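Local coordinates for farnesyl diphosphate synthase (Rhodobacter capsulatus, PDB 3M0G), which probably condenses farnesyl diphosphate with isopentenyl diphosphate, in a magnesium-dependent reaction, to make geranylgeranyl diphosphate for carotenoids and diterpenes, at residues E15-A20 / A66-E71. Sequence-based numbering, arbitrary orientation.
Sequences ETAMAA and AALAVE. Unlike the reference sequence in segment 15-20: Thr16 (reference Ala).
Met18, present as selenomethionine, and Leu68 pass alongside each other in opposite directions, each reaching from its own helix toward the backbone of the other, and this exchange illustrates how two steeply crossed helices can be joined by very few side chains. The axes of the two segments come within 10.3 Å and make an angle of 75°, a spacing wide enough for side chains rather than backbones to fill the interface.

Leu68 supplies the wedge. Its CB points at helix 15-20, and the fork at CG divides the work: CD1 lies 3.8 Å from Ala17 CB, while CD2 sits over the start of the next residue, 3.7 Å from Met18 N and 3.9 Å from Met18 CB. One leucine thus spans two consecutive residues of the facing helix.

Met18 answers along the flank of that leucine. CG stands anti to the backbone N (chi1 -177°), and bends at chi2 and chi3 fold the chain so that SE runs past Leu68 CD2 at 4.1 Å. The terminal CE then arrives at the surface of helix 66-71, 3.5 Å from Leu68 O and equally near Glu71 CB, crossing the glutamate side chain at about a right angle. Only the aliphatic root of Glu71 is used here; its carboxylate is engaged by a salt bridge from OE1 to Arg43 and a hydrogen bond from Ala46 N to OE2. Arg43 also pairs with Glu15, so a polar link runs beside the apolar one.

In this predominantly helical prenyltransferase fold, the contact joins the N-terminal helix 3-23 to helix 60-81, which it crosses steeply; helix 60-81 also packs on helix 44-55 through Ala67 and Val70, on helix 168-194 through Val70, and on Leu121 of helix 104-121 through Leu68 and Ala69.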
# COMPACT_ATOMS: atom_id res chain seq x y z
N GLU B 15 5.61 -17.72 -10.69
CA GLU B 15 4.67 -17.45 -11.78
C GLU B 15 3.31 -18.14 -11.59
O GLU B 15 2.27 -17.52 -11.82
CB GLU B 15 5.27 -17.80 -13.15
CG GLU B 15 4.42 -17.40 -14.35
CD GLU B 15 4.57 -15.93 -14.74
OE1 GLU B 15 4.98 -15.10 -13.89
OE2 GLU B 15 4.27 -15.60 -15.91
N THR B 16 3.34 -19.40 -11.16
CA THR B 16 2.14 -20.19 -10.96
C THR B 16 1.36 -19.67 -9.76
O THR B 16 0.15 -19.45 -9.85
CB THR B 16 2.48 -21.70 -10.73
OG1 THR B 16 3.36 -22.15 -11.75
CG2 THR B 16 1.22 -22.56 -10.73
N ALA B 17 2.07 -19.47 -8.66
CA ALA B 17 1.47 -19.01 -7.42
C ALA B 17 0.86 -17.62 -7.57
O ALA B 17 -0.27 -17.39 -7.13
CB ALA B 17 2.50 -19.03 -6.30
N MSE B 18 1.59 -16.70 -8.21
CA MSE B 18 1.10 -15.34 -8.44
C MSE B 18 -0.18 -15.30 -9.27
O MSE B 18 -1.14 -14.63 -8.89
CB MSE B 18 2.16 -14.46 -9.08
CG MSE B 18 1.69 -13.01 -9.26
SE MSE B 18 1.67 -12.11 -7.57
CE MSE B 18 3.58 -11.70 -7.43
N ALA B 19 -0.17 -16.02 -10.39
CA ALA B 19 -1.36 -16.21 -11.22
C ALA B 19 -2.57 -16.56 -10.35
O ALA B 19 -3.58 -15.87 -10.38
CB ALA B 19 -1.13 -17.31 -12.25
N ALA B 20 -2.43 -17.64 -9.58
CA ALA B 20 -3.49 -18.10 -8.67
C ALA B 20 -3.96 -17.02 -7.68
O ALA B 20 -5.16 -16.82 -7.50
CB ALA B 20 -3.05 -19.39 -7.94
N ALA B 66 5.48 -14.60 1.33
CA ALA B 66 6.43 -13.50 1.47
C ALA B 66 7.10 -13.16 0.13
O ALA B 66 7.29 -11.98 -0.20
CB ALA B 66 7.47 -13.80 2.54
N ALA B 67 7.43 -14.20 -0.62
CA ALA B 67 8.00 -14.07 -1.96
C ALA B 67 7.01 -13.39 -2.88
O ALA B 67 7.37 -12.52 -3.67
CB ALA B 67 8.37 -15.43 -2.52
N LEU B 68 5.75 -13.81 -2.77
CA LEU B 68 4.67 -13.21 -3.54
C LEU B 68 4.48 -11.74 -3.20
O LEU B 68 4.34 -10.89 -4.09
CB LEU B 68 3.38 -14.01 -3.35
CG LEU B 68 3.34 -15.33 -4.12
CD1 LEU B 68 1.97 -16.02 -3.99
CD2 LEU B 68 3.69 -15.11 -5.59
N ALA B 69 4.50 -11.43 -1.91
CA ALA B 69 4.30 -10.05 -1.46
C ALA B 69 5.35 -9.10 -2.04
O ALA B 69 4.99 -7.99 -2.49
CB ALA B 69 4.29 -9.96 0.07
N VAL B 70 6.62 -9.51 -2.00
CA VAL B 70 7.69 -8.65 -2.51
C VAL B 70 7.64 -8.50 -4.02
O VAL B 70 7.94 -7.43 -4.54
CB VAL B 70 9.15 -9.00 -1.97
CG1 VAL B 70 9.73 -10.28 -2.57
CG2 VAL B 70 10.11 -7.85 -2.16
N GLU B 71 7.26 -9.56 -4.73
CA GLU B 71 7.07 -9.47 -6.18
C GLU B 71 5.87 -8.58 -6.53
O GLU B 71 5.91 -7.78 -7.48
CB GLU B 71 6.94 -10.85 -6.80
CG GLU B 71 8.23 -11.62 -6.85
CD GLU B 71 9.28 -10.96 -7.76
OE1 GLU B 71 8.92 -10.56 -8.89
OE2 GLU B 71 10.45 -10.85 -7.33